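Local coordinates for agglutinin (Galanthus nivalis, PDB 1JPC), which binds alpha-D-linked mannose, with high affinity for alpha-(1-3)-mannose oligomers, and displays antiviral activity that may contribute to plant defence, at residues W41-F53 with V63-S75. Sequence-based numbering, arbitrary orientation.
Sequences WATNTGGLSRSCF and VVYNPSNKPIWAS. With MAN (alpha-D-mannopyranose), chain D.
In this bulb-type lectin, the link between two four-stranded antiparallel sheets packs against the next mannose-binding unit, and a tryptophan from each unit meets the other where they join. Trp41 sends its six-membered ring edge-on toward the face of Trp73, an offset edge-to-face pair with planes at 76° and CH2 of Trp41 3.8 Å from CZ2 of Trp73. Thr43 CG2 sits squarely over that indole, 3.5 Å from the centroid of the five-membered ring, a CH-pi contact. With chi1 at 51°, Thr43 turns OG1 away from the ring, and Thr43 OG1 donates a hydrogen bond to Thr45 OG1 at 2.9 Å; Thr45 OG1 is also hydrogen-bonded to Cys29 O. Ile72 CG2 lies against Thr45 CB and Leu48 CD1, while its CG1 faces Cys52 SG.

Farther along, Phe53 and Tyr65 form an antiparallel hydrogen-bonded pair, Tyr65 N to Phe53 O being nearly straight at 168°. Tyr65 CB lies over one face of the Phe53 ring, 3.7 Å from the ring centroid, a CH-pi contact, and Asn69 OD1 meets the ring edge 3.3 Å from Phe53 CZ. At the first unit's glycan pocket, Asn44 OD1 accepts a hydrogen bond from mannose O4.

The Cys52–Cys29 disulfide ties the link to the loop between strands 21-25 and 31-35, Val64 reaches Met25 and Leu31 on those strands, and Trp41 packs on Phe23 and Leu33 of its own chain and on Thr104 of the second subunit.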
ATOM      1  N   TRP A  41       3.637   1.707 -22.370  1.00 27.86           N
ATOM      2  CA  TRP A  41       4.410   2.861 -22.813  1.00 26.73           C
ATOM      3  C   TRP A  41       5.878   2.563 -22.547  1.00 29.34           C
ATOM      4  O   TRP A  41       6.202   1.848 -21.600  1.00 30.95           O
ATOM      5  CB  TRP A  41       3.986   4.087 -21.988  1.00 25.95           C
ATOM      6  CG  TRP A  41       4.672   5.367 -22.357  1.00 26.23           C
ATOM      7  CD1 TRP A  41       4.269   6.267 -23.304  1.00 26.93           C
ATOM      8  CD2 TRP A  41       5.878   5.894 -21.790  1.00 25.69           C
ATOM      9  NE1 TRP A  41       5.151   7.317 -23.362  1.00 27.18           N
ATOM     10  CE2 TRP A  41       6.147   7.114 -22.445  1.00 25.34           C
ATOM     11  CE3 TRP A  41       6.756   5.453 -20.793  1.00 26.62           C
ATOM     12  CZ2 TRP A  41       7.262   7.897 -22.137  1.00 26.78           C
ATOM     13  CZ3 TRP A  41       7.865   6.233 -20.488  1.00 27.47           C
ATOM     14  CH2 TRP A  41       8.106   7.442 -21.161  1.00 25.54           C
ATOM     15  N   ALA A  42       6.761   3.119 -23.363  1.00 28.84           N
ATOM     16  CA  ALA A  42       8.193   2.921 -23.178  1.00 29.40           C
ATOM     17  C   ALA A  42       8.933   4.075 -23.833  1.00 29.95           C
ATOM     18  O   ALA A  42       8.364   4.793 -24.662  1.00 28.51           O
ATOM     19  CB  ALA A  42       8.638   1.584 -23.781  1.00 25.46           C
ATOM     20  N   THR A  43      10.171   4.293 -23.399  1.00 32.30           N
ATOM     21  CA  THR A  43      11.019   5.341 -23.960  1.00 32.34           C
ATOM     22  C   THR A  43      11.661   4.790 -25.240  1.00 34.76           C
ATOM     23  O   THR A  43      12.219   5.536 -26.035  1.00 34.94           O
ATOM     24  CB  THR A  43      12.121   5.778 -22.962  1.00 28.49           C
ATOM     25  OG1 THR A  43      12.812   4.624 -22.473  1.00 27.76           O
ATOM     26  CG2 THR A  43      11.521   6.516 -21.787  1.00 26.02           C
ATOM     27  N   ASN A  44      11.580   3.471 -25.408  1.00 38.44           N
ATOM     28  CA  ASN A  44      12.114   2.768 -26.573  1.00 40.45           C
ATOM     29  C   ASN A  44      13.614   2.993 -26.704  1.00 41.21           C
ATOM     30  O   ASN A  44      14.129   3.247 -27.796  1.00 44.32           O
ATOM     31  CB  ASN A  44      11.379   3.197 -27.853  1.00 38.52           C
ATOM     32  CG  ASN A  44       9.871   2.939 -27.789  1.00 41.28           C
ATOM     33  OD1 ASN A  44       9.417   1.840 -27.458  1.00 42.98           O
ATOM     34  ND2 ASN A  44       9.093   3.958 -28.104  1.00 38.35           N
ATOM     35  N   THR A  45      14.312   2.895 -25.576  1.00 38.69           N
ATOM     36  CA  THR A  45      15.757   3.083 -25.535  1.00 35.07           C
ATOM     37  C   THR A  45      16.487   1.815 -25.050  1.00 34.42           C
ATOM     38  O   THR A  45      17.608   1.882 -24.534  1.00 29.94           O
ATOM     39  CB  THR A  45      16.141   4.290 -24.628  1.00 38.30           C
ATOM     40  OG1 THR A  45      15.587   4.107 -23.318  1.00 36.33           O
ATOM     41  CG2 THR A  45      15.627   5.613 -25.218  1.00 32.45           C
ATOM     42  N   GLY A  46      15.843   0.663 -25.228  1.00 33.21           N
ATOM     43  CA  GLY A  46      16.445  -0.595 -24.815  1.00 34.53           C
ATOM     44  C   GLY A  46      17.612  -0.944 -25.715  1.00 36.05           C
ATOM     45  O   GLY A  46      17.501  -0.838 -26.942  1.00 36.46           O
ATOM     46  N   GLY A  47      18.736  -1.330 -25.120  1.00 34.93           N
ATOM     47  CA  GLY A  47      19.906  -1.672 -25.907  1.00 35.58           C
ATOM     48  C   GLY A  47      20.889  -0.528 -26.113  1.00 37.23           C
ATOM     49  O   GLY A  47      22.054  -0.769 -26.430  1.00 41.57           O
ATOM     50  N   LEU A  48      20.448   0.715 -25.930  1.00 38.62           N
ATOM     51  CA  LEU A  48      21.336   1.866 -26.097  1.00 40.21           C
ATOM     52  C   LEU A  48      22.412   1.950 -25.010  1.00 39.67           C
ATOM     53  O   LEU A  48      23.361   2.714 -25.140  1.00 42.42           O
ATOM     54  CB  LEU A  48      20.543   3.178 -26.140  1.00 39.65           C
ATOM     55  CG  LEU A  48      19.524   3.374 -27.265  1.00 42.35           C
ATOM     56  CD1 LEU A  48      18.943   4.778 -27.178  1.00 41.57           C
ATOM     57  CD2 LEU A  48      20.170   3.151 -28.621  1.00 42.67           C
ATOM     58  N   SER A  49      22.260   1.177 -23.941  1.00 38.77           N
ATOM     59  CA  SER A  49      23.218   1.161 -22.838  1.00 37.35           C
ATOM     60  C   SER A  49      22.834   0.084 -21.834  1.00 39.45           C
ATOM     61  O   SER A  49      21.878  -0.658 -22.044  1.00 39.82           O
ATOM     62  CB  SER A  49      23.268   2.517 -22.132  1.00 38.91           C
ATOM     63  OG  SER A  49      24.324   3.329 -22.612  1.00 40.73           O
ATOM     64  N   ARG A  50      23.578   0.008 -20.739  1.00 39.31           N
ATOM     65  CA  ARG A  50      23.314  -0.970 -19.701  1.00 43.33           C
ATOM     66  C   ARG A  50      23.334  -0.214 -18.383  1.00 44.83           C
ATOM     67  O   ARG A  50      24.005   0.821 -18.271  1.00 46.80           O
ATOM     68  CB  ARG A  50      24.421  -2.036 -19.684  1.00 49.79           C
ATOM     69  CG  ARG A  50      24.010  -3.423 -20.163  1.00 59.00           C
ATOM     70  CD  ARG A  50      23.097  -4.120 -19.155  1.00 70.40           C
ATOM     71  NE  ARG A  50      22.740  -5.480 -19.568  1.00 77.25           N
ATOM     72  CZ  ARG A  50      23.135  -6.585 -18.937  1.00 81.08           C
ATOM     73  NH1 ARG A  50      23.898  -6.499 -17.850  1.00 82.09           N
ATOM     74  NH2 ARG A  50      22.786  -7.781 -19.402  1.00 80.36           N
ATOM     75  N   SER A  51      22.531  -0.673 -17.427  1.00 41.51           N
ATOM     76  CA  SER A  51      22.479  -0.100 -16.087  1.00 37.44           C
ATOM     77  C   SER A  51      22.190   1.389 -15.950  1.00 36.28           C
ATOM     78  O   SER A  51      22.909   2.115 -15.248  1.00 37.29           O
ATOM     79  CB  SER A  51      23.770  -0.447 -15.353  1.00 40.13           C
ATOM     80  OG  SER A  51      24.084  -1.817 -15.551  1.00 48.64           O
ATOM     81  N   CYS A  52      21.132   1.845 -16.606  1.00 34.49           N
ATOM     82  CA  CYS A  52      20.731   3.242 -16.517  1.00 31.66           C
ATOM     83  C   CYS A  52      19.964   3.471 -15.215  1.00 30.35           C
ATOM     84  O   CYS A  52      19.525   2.521 -14.565  1.00 30.05           O
ATOM     85  CB  CYS A  52      19.813   3.604 -17.677  1.00 31.97           C
ATOM     86  SG  CYS A  52      20.631   3.748 -19.288  1.00 35.50           S
ATOM     87  N   PHE A  53      19.841   4.731 -14.820  1.00 31.28           N
ATOM     88  CA  PHE A  53      19.085   5.094 -13.626  1.00 34.18           C
ATOM     89  C   PHE A  53      18.154   6.237 -14.010  1.00 34.16           C
ATOM     90  O   PHE A  53      18.431   6.961 -14.971  1.00 34.40           O
ATOM     91  CB  PHE A  53      19.995   5.469 -12.445  1.00 34.88           C
ATOM     92  CG  PHE A  53      20.974   6.576 -12.734  1.00 43.16           C
ATOM     93  CD1 PHE A  53      20.641   7.907 -12.477  1.00 44.13           C
ATOM     94  CD2 PHE A  53      22.273   6.280 -13.178  1.00 49.81           C
ATOM     95  CE1 PHE A  53      21.581   8.932 -12.655  1.00 49.44           C
ATOM     96  CE2 PHE A  53      23.226   7.294 -13.361  1.00 49.09           C
ATOM     97  CZ  PHE A  53      22.880   8.623 -13.095  1.00 51.40           C
ATOM     98  N   VAL A  63      14.953  12.490 -16.215  1.00 30.49           N
ATOM     99  CA  VAL A  63      16.000  12.039 -17.135  1.00 29.36           C
ATOM    100  C   VAL A  63      16.540  10.617 -16.902  1.00 29.89           C
ATOM    101  O   VAL A  63      16.812  10.230 -15.763  1.00 28.81           O
ATOM    102  CB  VAL A  63      17.220  13.012 -17.067  1.00 32.55           C
ATOM    103  CG1 VAL A  63      18.214  12.712 -18.183  1.00 31.64           C
ATOM    104  CG2 VAL A  63      16.761  14.469 -17.121  1.00 30.49           C
ATOM    105  N   VAL A  64      16.700   9.851 -17.982  1.00 27.01           N
ATOM    106  CA  VAL A  64      17.277   8.509 -17.910  1.00 27.42           C
ATOM    107  C   VAL A  64      18.775   8.671 -18.221  1.00 32.16           C
ATOM    108  O   VAL A  64      19.137   9.143 -19.302  1.00 32.16           O
ATOM    109  CB  VAL A  64      16.653   7.557 -18.951  1.00 25.46           C
ATOM    110  CG1 VAL A  64      17.416   6.236 -18.987  1.00 25.65           C
ATOM    111  CG2 VAL A  64      15.208   7.298 -18.620  1.00 22.57           C
ATOM    112  N   TYR A  65      19.637   8.314 -17.274  1.00 32.14           N
ATOM    113  CA  TYR A  65      21.086   8.439 -17.446  1.00 35.87           C
ATOM    114  C   TYR A  65      21.810   7.104 -17.552  1.00 36.93           C
ATOM    115  O   TYR A  65      21.431   6.143 -16.885  1.00 42.15           O
ATOM    116  CB  TYR A  65      21.693   9.183 -16.253  1.00 34.32           C
ATOM    117  CG  TYR A  65      21.444  10.666 -16.224  1.00 37.53           C
ATOM    118  CD1 TYR A  65      22.035  11.508 -17.165  1.00 37.37           C
ATOM    119  CD2 TYR A  65      20.631  11.234 -15.244  1.00 36.74           C
ATOM    120  CE1 TYR A  65      21.822  12.881 -17.134  1.00 38.77           C
ATOM    121  CE2 TYR A  65      20.411  12.608 -15.202  1.00 37.15           C
ATOM    122  CZ  TYR A  65      21.010  13.425 -16.151  1.00 37.00           C
ATOM    123  OH  TYR A  65      20.790  14.782 -16.126  1.00 35.44           O
ATOM    124  N   ASN A  66      22.844   7.025 -18.387  1.00 36.37           N
ATOM    125  CA  ASN A  66      23.619   5.790 -18.461  1.00 37.49           C
ATOM    126  C   ASN A  66      24.725   5.938 -17.408  1.00 40.27           C
ATOM    127  O   ASN A  66      24.860   7.009 -16.805  1.00 39.14           O
ATOM    128  CB  ASN A  66      24.161   5.518 -19.882  1.00 40.61           C
ATOM    129  CG  ASN A  66      25.242   6.502 -20.333  1.00 38.70           C
ATOM    130  OD1 ASN A  66      25.649   7.406 -19.606  1.00 38.79           O
ATOM    131  ND2 ASN A  66      25.715   6.308 -21.554  1.00 34.85           N
ATOM    132  N   PRO A  67      25.510   4.883 -17.139  1.00 43.04           N
ATOM    133  CA  PRO A  67      26.564   5.018 -16.126  1.00 43.18           C
ATOM    134  C   PRO A  67      27.526   6.196 -16.341  1.00 46.30           C
ATOM    135  O   PRO A  67      27.951   6.845 -15.385  1.00 48.05           O
ATOM    136  CB  PRO A  67      27.274   3.674 -16.201  1.00 43.01           C
ATOM    137  CG  PRO A  67      26.143   2.734 -16.533  1.00 42.46           C
ATOM    138  CD  PRO A  67      25.445   3.494 -17.640  1.00 42.52           C
ATOM    139  N   SER A  68      27.815   6.512 -17.597  1.00 47.86           N
ATOM    140  CA  SER A  68      28.713   7.615 -17.925  1.00 47.16           C
ATOM    141  C   SER A  68      28.026   8.973 -17.767  1.00 47.86           C
ATOM    142  O   SER A  68      28.545   9.994 -18.227  1.00 52.17           O
ATOM    143  CB  SER A  68      29.234   7.456 -19.359  1.00 45.11           C
ATOM    144  OG  SER A  68      29.740   6.148 -19.579  1.00 47.16           O
ATOM    145  N   ASN A  69      26.855   8.975 -17.140  1.00 45.68           N
ATOM    146  CA  ASN A  69      26.071  10.189 -16.911  1.00 46.36           C
ATOM    147  C   ASN A  69      25.659  10.997 -18.141  1.00 43.95           C
ATOM    148  O   ASN A  69      25.554  12.226 -18.079  1.00 42.97           O
ATOM    149  CB  ASN A  69      26.739  11.096 -15.872  1.00 51.35           C
ATOM    150  CG  ASN A  69      26.729  10.493 -14.477  1.00 57.12           C
ATOM    151  OD1 ASN A  69      25.691  10.062 -13.976  1.00 59.66           O
ATOM    152  ND2 ASN A  69      27.888  10.466 -13.842  1.00 60.54           N
ATOM    153  N   LYS A  70      25.420  10.315 -19.257  1.00 41.85           N
ATOM    154  CA  LYS A  70      24.962  10.981 -20.472  1.00 41.34           C
ATOM    155  C   LYS A  70      23.452  10.716 -20.538  1.00 38.84           C
ATOM    156  O   LYS A  70      23.009   9.589 -20.294  1.00 36.04           O
ATOM    157  CB  LYS A  70      25.617  10.374 -21.720  1.00 44.29           C
ATOM    158  CG  LYS A  70      27.100  10.101 -21.601  1.00 51.89           C
ATOM    159  CD  LYS A  70      27.902  11.379 -21.466  1.00 60.47           C
ATOM    160  CE  LYS A  70      29.387  11.074 -21.314  1.00 65.69           C
ATOM    161  NZ  LYS A  70      30.198  12.307 -21.114  1.00 70.54           N
ATOM    162  N   PRO A  71      22.639  11.756 -20.807  1.00 38.63           N
ATOM    163  CA  PRO A  71      21.179  11.596 -20.900  1.00 36.95           C
ATOM    164  C   PRO A  71      20.720  10.814 -22.135  1.00 37.24           C
ATOM    165  O   PRO A  71      20.929  11.235 -23.271  1.00 42.04           O
ATOM    166  CB  PRO A  71      20.678  13.043 -20.927  1.00 36.85           C
ATOM    167  CG  PRO A  71      21.820  13.793 -21.541  1.00 38.45           C
ATOM    168  CD  PRO A  71      23.010  13.178 -20.849  1.00 36.30           C
ATOM    169  N   ILE A  72      20.091   9.671 -21.887  1.00 36.14           N
ATOM    170  CA  ILE A  72      19.574   8.778 -22.919  1.00 35.52           C
ATOM    171  C   ILE A  72      18.174   9.219 -23.367  1.00 37.13           C
ATOM    172  O   ILE A  72      17.790   9.027 -24.522  1.00 40.85           O
ATOM    173  CB  ILE A  72      19.486   7.321 -22.370  1.00 37.66           C
ATOM    174  CG1 ILE A  72      20.861   6.845 -21.893  1.00 40.90           C
ATOM    175  CG2 ILE A  72      18.912   6.379 -23.410  1.00 37.25           C
ATOM    176  CD1 ILE A  72      21.946   6.879 -22.957  1.00 38.98           C
ATOM    177  N   TRP A  73      17.406   9.785 -22.441  1.00 33.41           N
ATOM    178  CA  TRP A  73      16.052  10.253 -22.711  1.00 32.08           C
ATOM    179  C   TRP A  73      15.692  11.265 -21.635  1.00 33.27           C
ATOM    180  O   TRP A  73      16.223  11.206 -20.523  1.00 35.27           O
ATOM    181  CB  TRP A  73      15.070   9.071 -22.663  1.00 31.27           C
ATOM    182  CG  TRP A  73      13.607   9.444 -22.824  1.00 30.87           C
ATOM    183  CD1 TRP A  73      12.897   9.497 -23.990  1.00 26.86           C
ATOM    184  CD2 TRP A  73      12.692   9.815 -21.781  1.00 30.75           C
ATOM    185  NE1 TRP A  73      11.603   9.881 -23.740  1.00 29.17           N
ATOM    186  CE2 TRP A  73      11.446  10.084 -22.396  1.00 29.67           C
ATOM    187  CE3 TRP A  73      12.806   9.951 -20.387  1.00 29.17           C
ATOM    188  CZ2 TRP A  73      10.319  10.483 -21.669  1.00 30.08           C
ATOM    189  CZ3 TRP A  73      11.687  10.350 -19.662  1.00 31.35           C
ATOM    190  CH2 TRP A  73      10.457  10.612 -20.307  1.00 31.45           C
ATOM    191  N   ALA A  74      14.826  12.215 -21.962  1.00 32.41           N
ATOM    192  CA  ALA A  74      14.400  13.211 -20.986  1.00 33.35           C
ATOM    193  C   ALA A  74      13.001  13.664 -21.337  1.00 34.89           C
ATOM    194  O   ALA A  74      12.570  13.505 -22.479  1.00 35.94           O
ATOM    195  CB  ALA A  74      15.345  14.394 -20.965  1.00 32.10           C
ATOM    196  N   SER A  75      12.263  14.135 -20.338  1.00 36.09           N
ATOM    197  CA  SER A  75      10.912  14.618 -20.558  1.00 36.94           C
ATOM    198  C   SER A  75      10.964  16.014 -21.175  1.00 40.98           C
ATOM    199  O   SER A  75      10.004  16.446 -21.810  1.00 42.29           O
ATOM    200  CB  SER A  75      10.108  14.634 -19.252  1.00 31.91           C
ATOM    201  OG  SER A  75      10.824  15.252 -18.197  1.00 33.19           O
TER
HETATM  202  C1  MAN D   3       7.233  -2.276 -26.560  0.70 38.80           C
HETATM  203  C2  MAN D   3       7.316  -2.140 -28.075  0.70 41.39           C
HETATM  204  C3  MAN D   3       7.346  -0.664 -28.476  0.70 41.26           C
HETATM  205  C4  MAN D   3       6.208   0.117 -27.818  0.70 40.27           C
HETATM  206  C5  MAN D   3       6.113  -0.173 -26.314  0.70 36.86           C
HETATM  207  C6  MAN D   3       4.837   0.377 -25.710  0.70 34.34           C
HETATM  208  O2  MAN D   3       6.194  -2.778 -28.670  0.70 44.56           O
HETATM  209  O3  MAN D   3       7.222  -0.554 -29.885  0.70 41.98           O
HETATM  210  O4  MAN D   3       6.419   1.509 -28.025  0.70 41.91           O
HETATM  211  O5  MAN D   3       6.092  -1.592 -26.077  0.70 38.77           O
HETATM  212  O6  MAN D   3       3.698  -0.260 -26.270  0.70 29.73           O